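Aminotransferase class-III (Sphaerobacter thermophilus DSM 20745, PDB 6K8H) belongs to the class-III aminotransferases of the PLP-dependent aminotransferase clan and forms an assembly of two subunits that binds (5-hydroxy-4,6-dimethylpyridin-3-yl)methyl dihydrogen phosphate in this model. Local coordinates at residues R146-D151 against A217-D222; E162-S167 against V178-T183; D341-L346 against L421-G426. All coordinates share one frame; numbering follows the deposited sequence.

Contact 1: R146-D151 against A217-D222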
# COMPACT_ATOMS: atom_id res chain seq x y z
N ARG B 146 15.59 9.00 -14.26
CA ARG B 146 16.19 7.75 -13.79
C ARG B 146 16.47 7.78 -12.28
O ARG B 146 16.58 8.84 -11.66
CB ARG B 146 17.49 7.45 -14.53
CG ARG B 146 17.30 7.24 -16.01
CD ARG B 146 18.59 6.89 -16.70
NE ARG B 146 18.31 6.42 -18.05
CZ ARG B 146 19.23 5.96 -18.89
NH1 ARG B 146 20.51 5.92 -18.51
NH2 ARG B 146 18.88 5.56 -20.11
N ILE B 147 16.63 6.58 -11.72
CA ILE B 147 17.05 6.44 -10.33
C ILE B 147 18.18 5.42 -10.28
O ILE B 147 18.37 4.61 -11.18
CB ILE B 147 15.90 5.99 -9.40
CG1 ILE B 147 15.60 4.50 -9.64
CG2 ILE B 147 14.66 6.87 -9.63
CD1 ILE B 147 14.69 3.87 -8.61
N ALA B 148 18.94 5.49 -9.19
CA ALA B 148 19.99 4.53 -8.90
C ALA B 148 19.64 3.80 -7.62
O ALA B 148 19.11 4.40 -6.67
CB ALA B 148 21.35 5.21 -8.77
N LYS B 149 19.91 2.50 -7.60
CA LYS B 149 19.80 1.68 -6.38
C LYS B 149 20.95 0.70 -6.37
O LYS B 149 21.73 0.62 -7.32
CB LYS B 149 18.46 0.95 -6.31
CG LYS B 149 18.23 0.01 -7.48
CD LYS B 149 17.12 -0.95 -7.14
CE LYS B 149 17.58 -1.98 -6.14
NZ LYS B 149 16.63 -3.12 -6.06
N PHE B 150 21.06 -0.09 -5.30
CA PHE B 150 22.21 -0.97 -5.11
C PHE B 150 21.85 -2.43 -5.39
O PHE B 150 20.78 -2.91 -5.00
CB PHE B 150 22.78 -0.78 -3.70
CG PHE B 150 23.46 0.56 -3.53
CD1 PHE B 150 22.72 1.69 -3.22
CD2 PHE B 150 24.82 0.69 -3.77
CE1 PHE B 150 23.34 2.94 -3.12
CE2 PHE B 150 25.44 1.93 -3.66
CZ PHE B 150 24.70 3.06 -3.33
N ASP B 151 22.77 -3.11 -6.07
CA ASP B 151 22.60 -4.50 -6.47
C ASP B 151 22.26 -5.40 -5.29
O ASP B 151 22.86 -5.31 -4.22
CB ASP B 151 23.89 -4.98 -7.14
CG ASP B 151 23.70 -6.23 -7.95
OD1 ASP B 151 22.58 -6.46 -8.44
OD2 ASP B 151 24.68 -6.97 -8.14
N ALA B 217 17.55 11.34 -10.96
CA ALA B 217 16.74 12.04 -9.97
C ALA B 217 17.13 11.67 -8.54
O ALA B 217 17.12 12.53 -7.64
CB ALA B 217 15.26 11.75 -10.18
N ALA B 218 17.46 10.40 -8.29
CA ALA B 218 17.67 9.94 -6.93
C ALA B 218 18.63 8.76 -6.89
O ALA B 218 18.76 7.99 -7.85
CB ALA B 218 16.35 9.49 -6.28
N VAL B 219 19.29 8.61 -5.74
CA VAL B 219 19.96 7.37 -5.33
C VAL B 219 19.21 6.84 -4.11
O VAL B 219 19.06 7.55 -3.11
CB VAL B 219 21.44 7.59 -4.99
CG1 VAL B 219 22.03 6.29 -4.43
CG2 VAL B 219 22.24 8.07 -6.19
N LEU B 220 18.75 5.60 -4.19
CA LEU B 220 18.00 4.97 -3.11
C LEU B 220 18.92 3.95 -2.44
O LEU B 220 19.51 3.11 -3.12
CB LEU B 220 16.74 4.30 -3.65
CG LEU B 220 15.94 3.31 -2.82
CD1 LEU B 220 15.14 4.07 -1.77
CD2 LEU B 220 15.05 2.52 -3.76
N ILE B 221 19.06 4.04 -1.12
CA ILE B 221 20.00 3.17 -0.41
C ILE B 221 19.41 2.74 0.93
O ILE B 221 18.91 3.57 1.70
CB ILE B 221 21.36 3.86 -0.20
CG1 ILE B 221 22.32 2.90 0.49
CG2 ILE B 221 21.19 5.20 0.54
CD1 ILE B 221 23.74 3.43 0.60
N ASP B 222 19.46 1.43 1.20
CA ASP B 222 19.18 0.88 2.52
C ASP B 222 20.47 0.90 3.33
O ASP B 222 21.42 0.21 2.96
CB ASP B 222 18.65 -0.55 2.37
CG ASP B 222 18.33 -1.23 3.69
OD1 ASP B 222 18.91 -0.88 4.74
OD2 ASP B 222 17.48 -2.16 3.66
O HOH W 1 19.44 0.35 -3.04
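Arg146 to Phe150 and Ala217 to Ile221 run side by side as parallel strands, their axes 4.7 Å apart and only 16° from alignment. Ala148 lies opposite Val219 and bonds to the residues flanking it: Ala148 N gives its hydrogen to Ala218 O at 2.8 Å, and Ala148 O receives Leu220 N, also at 2.8 Å, in a nearly straight bond (170° at the hydrogen). Earlier in the pair Ala217 N donates to Arg146 O. Toward the C-terminal end the strands part enough for a water to step in, accepting from Phe150 N and donating to Leu220 O.

Phe150 takes part in two of the three apolar side-chain contacts, with Val219 and Ile221. Its CG is anti to the carbonyl carbon (chi1 -70°), which lays the ring across Ile221; the nearest approach is Phe150 CE1 to Ile221 CB, 3.6 Å. Val219 CG1 also meets Phe150 CE1 at 3.8 Å, while Leu220 O lies at the ring edge, 3.5 Å from Phe150 CD1. On the same side of the sheet as Val219, the small Ala148 CB rests 4.0 Å from Val219 CG2. Lys149 turns away from this apolar contact, its NZ gripped by the carbonyl oxygens of Val163, Cys153 and Ala161, and Arg146 likewise reaches outward, to a salt bridge with Glu215.

Just past the second strand, Asp222 belongs to the pocket of the bound (5-hydroxy-4,6-dimethylpyridin-3-yl)methyl dihydrogen phosphate. Both strands lie in the mixed seven-stranded sheet of the aminotransferase fold, where strand 194-197 flanks 146-150, strand 251-255 flanks 216-221, and helix 127-142 covers the side bearing Ile147, Ala218 and Leu220, touching them through Ile135, Ala138 and Val131.

Contact 2: E162-S167 against V178-T183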
# COMPACT_ATOMS: atom_id res chain seq x y z
N GLU B 162 12.50 -2.42 -7.50
CA GLU B 162 12.82 -3.83 -7.34
C GLU B 162 13.81 -4.36 -8.38
O GLU B 162 14.23 -5.52 -8.27
CB GLU B 162 11.52 -4.65 -7.38
CG GLU B 162 10.87 -4.70 -8.73
CD GLU B 162 9.65 -5.59 -8.76
OE1 GLU B 162 9.23 -6.08 -7.69
OE2 GLU B 162 9.09 -5.78 -9.86
N VAL B 163 14.24 -3.53 -9.35
CA VAL B 163 15.23 -3.99 -10.33
C VAL B 163 16.47 -4.48 -9.60
O VAL B 163 16.96 -3.83 -8.67
CB VAL B 163 15.56 -2.86 -11.32
CG1 VAL B 163 16.86 -3.17 -12.07
CG2 VAL B 163 14.43 -2.66 -12.31
N SER B 164 16.97 -5.66 -9.98
CA SER B 164 18.17 -6.26 -9.39
C SER B 164 18.01 -6.55 -7.90
O SER B 164 18.99 -6.54 -7.15
CB SER B 164 19.42 -5.39 -9.63
OG SER B 164 19.75 -5.36 -11.01
N THR B 165 16.78 -6.81 -7.43
CA THR B 165 16.62 -7.25 -6.04
C THR B 165 17.43 -8.52 -5.79
O THR B 165 18.05 -8.69 -4.73
CB THR B 165 15.15 -7.48 -5.70
OG1 THR B 165 14.43 -6.25 -5.75
CG2 THR B 165 15.03 -8.08 -4.29
N GLN B 166 17.44 -9.42 -6.76
CA GLN B 166 18.37 -10.54 -6.79
C GLN B 166 19.43 -10.22 -7.83
O GLN B 166 19.11 -10.08 -9.02
CB GLN B 166 17.64 -11.85 -7.10
CG GLN B 166 18.55 -12.91 -7.68
CD GLN B 166 18.06 -14.31 -7.40
OE1 GLN B 166 17.11 -14.51 -6.64
NE2 GLN B 166 18.71 -15.29 -8.02
N SER B 167 20.67 -10.08 -7.39
CA SER B 167 21.78 -9.82 -8.30
C SER B 167 21.88 -10.94 -9.34
O SER B 167 21.62 -12.11 -9.05
CB SER B 167 23.09 -9.68 -7.53
OG SER B 167 24.15 -9.32 -8.40
N VAL B 178 24.66 -5.61 -13.10
CA VAL B 178 23.70 -5.74 -14.19
C VAL B 178 22.30 -5.39 -13.69
O VAL B 178 21.91 -5.80 -12.58
CB VAL B 178 23.71 -7.18 -14.77
CG1 VAL B 178 22.55 -7.39 -15.76
CG2 VAL B 178 25.03 -7.50 -15.44
N ALA B 179 21.55 -4.68 -14.52
CA ALA B 179 20.14 -4.37 -14.19
C ALA B 179 19.38 -5.63 -14.58
O ALA B 179 19.23 -5.88 -15.78
CB ALA B 179 19.67 -3.17 -14.96
N THR B 180 18.91 -6.38 -13.59
CA THR B 180 18.28 -7.69 -13.86
C THR B 180 16.82 -7.68 -13.42
O THR B 180 16.51 -7.08 -12.38
CB THR B 180 19.04 -8.82 -13.16
OG1 THR B 180 20.44 -8.53 -13.18
CG2 THR B 180 18.81 -10.17 -13.81
N PRO B 181 15.93 -8.36 -14.16
CA PRO B 181 14.51 -8.37 -13.78
C PRO B 181 14.27 -9.17 -12.52
O PRO B 181 14.81 -10.27 -12.33
CB PRO B 181 13.82 -9.02 -14.98
CG PRO B 181 14.87 -9.87 -15.58
CD PRO B 181 16.19 -9.18 -15.35
N TYR B 182 13.40 -8.64 -11.66
CA TYR B 182 12.93 -9.37 -10.49
C TYR B 182 11.55 -9.98 -10.71
O TYR B 182 11.21 -10.96 -10.04
CB TYR B 182 12.91 -8.44 -9.27
CG TYR B 182 12.58 -9.11 -7.95
CD1 TYR B 182 13.33 -10.19 -7.49
CD2 TYR B 182 11.53 -8.66 -7.17
CE1 TYR B 182 13.03 -10.81 -6.29
CE2 TYR B 182 11.22 -9.27 -5.97
CZ TYR B 182 11.98 -10.35 -5.54
OH TYR B 182 11.68 -10.96 -4.36
N THR B 183 10.76 -9.42 -11.62
CA THR B 183 9.43 -9.92 -11.93
C THR B 183 9.38 -10.27 -13.42
O THR B 183 10.13 -9.72 -14.23
CB THR B 183 8.35 -8.89 -11.55
OG1 THR B 183 7.04 -9.45 -11.70
CG2 THR B 183 8.48 -7.64 -12.40
O HOH W 2 16.32 -9.27 -9.61
O HOH W 3 22.83 -7.74 -10.76
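Tyr182 presents one ring face to Thr165 and an edge to Glu162. Thr165 CB stands 3.8 Å from the ring centroid and 14° off its normal, a CH-pi contact, with Thr165 CG2 extending toward the hydroxyl-bearing end of the ring. Glu162 OE1 comes within 3.5 Å of Tyr182 CD2, and the carboxylate is turned 78° against the ring plane. The ring swings out to meet both because chi1 of Tyr182 (-174°) sends CG away from the backbone N.

The chain beyond CG of Glu162 is extended, carrying OE2 to 3.2 Å from Thr183 CG2. This carboxylate also makes a salt bridge with Lys136 of the second subunit, whose Pro313 packs on Tyr182, so the contact lies at the dimer interface.

Glu162 to Thr165 form a type II beta turn in the segment that leads on toward helix 188-192. Glu162 O receives both Thr165 N and Thr165 OG1, from the same face of its plane, and this pair of bonds holds the threonine whose CB covers the tyrosine ring.

Thr180 meets the turn chiefly through its backbone: Ser164 N donates to Thr180 O at 2.8 Å, in the carbonyl plane. Ser164 OG then bonds a lone pair of Val178 O at 2.7 Å. The same oxygen also receives Thr180 OG1, from well above the carbonyl plane, and a water that bridges to Ser167 OG.

Contact 3: D341-L346 against L421-G426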
# COMPACT_ATOMS: atom_id res chain seq x y z
N ASP B 341 18.34 1.39 24.56
CA ASP B 341 19.53 0.90 25.26
C ASP B 341 19.37 -0.56 25.68
O ASP B 341 20.29 -1.37 25.52
CB ASP B 341 19.81 1.76 26.50
CG ASP B 341 20.33 3.14 26.15
OD1 ASP B 341 20.68 3.40 24.97
OD2 ASP B 341 20.40 3.98 27.08
N ARG B 342 18.21 -0.91 26.25
CA ARG B 342 17.98 -2.28 26.70
C ARG B 342 18.00 -3.26 25.53
O ARG B 342 18.61 -4.33 25.61
CB ARG B 342 16.66 -2.37 27.46
CG ARG B 342 16.41 -3.74 28.09
CD ARG B 342 15.12 -3.77 28.90
NE ARG B 342 13.92 -3.55 28.10
CZ ARG B 342 13.27 -4.52 27.45
NH1 ARG B 342 13.73 -5.76 27.50
NH2 ARG B 342 12.18 -4.27 26.75
N LEU B 343 17.31 -2.92 24.44
CA LEU B 343 17.32 -3.77 23.25
C LEU B 343 18.73 -3.94 22.69
O LEU B 343 19.09 -5.03 22.23
CB LEU B 343 16.40 -3.20 22.17
CG LEU B 343 14.91 -3.17 22.48
CD1 LEU B 343 14.19 -2.39 21.40
CD2 LEU B 343 14.33 -4.58 22.62
N ALA B 344 19.53 -2.88 22.72
CA ALA B 344 20.88 -3.00 22.18
C ALA B 344 21.74 -3.90 23.05
O ALA B 344 22.53 -4.70 22.54
CB ALA B 344 21.51 -1.61 22.04
N THR B 345 21.58 -3.81 24.37
CA THR B 345 22.31 -4.70 25.26
C THR B 345 21.89 -6.15 25.03
O THR B 345 22.74 -7.04 24.92
CB THR B 345 22.10 -4.28 26.71
OG1 THR B 345 22.69 -2.99 26.89
CG2 THR B 345 22.76 -5.29 27.64
N LEU B 346 20.58 -6.39 24.95
CA LEU B 346 20.11 -7.75 24.70
C LEU B 346 20.61 -8.27 23.36
O LEU B 346 20.96 -9.45 23.23
CB LEU B 346 18.58 -7.79 24.76
CG LEU B 346 17.93 -7.70 26.14
CD1 LEU B 346 16.41 -7.60 26.01
CD2 LEU B 346 18.33 -8.89 27.00
N LEU B 421 14.78 -8.71 17.87
CA LEU B 421 14.18 -8.79 19.20
C LEU B 421 12.88 -7.97 19.29
O LEU B 421 12.62 -7.07 18.50
CB LEU B 421 15.16 -8.30 20.26
CG LEU B 421 16.61 -8.78 20.18
CD1 LEU B 421 17.45 -8.07 21.24
CD2 LEU B 421 16.65 -10.28 20.38
N SER B 422 12.08 -8.31 20.29
CA SER B 422 10.90 -7.54 20.66
C SER B 422 10.99 -7.13 22.13
O SER B 422 11.68 -7.77 22.94
CB SER B 422 9.62 -8.35 20.39
OG SER B 422 9.57 -9.51 21.20
N THR B 423 10.29 -6.05 22.47
CA THR B 423 10.37 -5.51 23.83
C THR B 423 9.87 -6.46 24.92
O THR B 423 10.33 -6.31 26.07
CB THR B 423 9.62 -4.18 23.93
OG1 THR B 423 8.26 -4.36 23.54
CG2 THR B 423 10.28 -3.10 23.06
N PRO B 424 8.97 -7.43 24.69
CA PRO B 424 8.67 -8.40 25.75
C PRO B 424 9.85 -9.29 26.11
O PRO B 424 9.78 -10.01 27.11
CB PRO B 424 7.51 -9.22 25.18
CG PRO B 424 6.88 -8.33 24.19
CD PRO B 424 8.01 -7.58 23.57
N MET B 425 10.93 -9.27 25.33
CA MET B 425 12.05 -10.17 25.58
C MET B 425 12.96 -9.65 26.67
O MET B 425 13.11 -8.44 26.88
CB MET B 425 12.87 -10.38 24.31
CG MET B 425 12.20 -11.26 23.29
SD MET B 425 13.19 -11.43 21.78
CE MET B 425 12.08 -12.47 20.83
N GLY B 426 13.58 -10.59 27.37
CA GLY B 426 14.64 -10.31 28.31
C GLY B 426 15.77 -11.32 28.18
O GLY B 426 15.87 -12.03 27.17
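Arg342 uses the edge of its guanidinium to hold two backbone carbonyls of the loop 421-426. Arg342 NH1 donates to Met425 O at 2.8 Å, with the acceptor close to the guanidinium plane and the donor almost in line with the C=O bond. Arg342 NH2 reaches a lone pair of Thr423 O, also at 2.8 Å, though that oxygen is tilted 17° from the plane. The bend at chi3 (64°) turns the end of the long chain onto this pair of oxygens. NH2 has a second partner, a salt bridge to Glu339 one turn back on the same helix, which probably steadies the group.

Beside this polar grip the helix offers leucines. Leu421 CD1 rests against the helix, 3.6 Å from Leu343 O and 3.7 Å from Leu346 CB. Leu346 pushes both methyls against the end of the loop: its CD1 comes within 3.5 Å of Met425 O, and its CD2 within 3.7 Å of Gly426 C. Leu343 CD2 approaches Thr423 CA more loosely.

Thr423 OG1 turns elsewhere, to a hydrogen bond with His76. The loop itself folds through a type I beta turn from Ser422 to Met425, closed by Met425 N to Ser422 O. Gly426, its N bonded to the side chain of Glu429 at the third position of the helix, is the N-cap that starts helix 427-445 just where the loop packs on helix 337-361.

Overall arrangement
Contacts 1 and 2 are neighbours, with centres 13 Å apart, and Lys149 NZ of the first reaches Val163 O of the second through a probable hydrogen bond. Contact 3 lies on the opposite side of the chain's centre, about 32 Å from contact 1 and 35 Å from contact 2, centre to centre, and touches neither. Contact 1 is buried, a strand pair held by three direct backbone bonds and a water. Contact 2, only partly buried, joins two irregular loop segments through the backbone N and hydroxyl of one serine and a tyrosine ring packed on a threonine and a glutamate, and draws in the second subunit. Contact 3, again buried, sets a helix against a loop, pairing an arginine's carbonyl bonds with leucine packing.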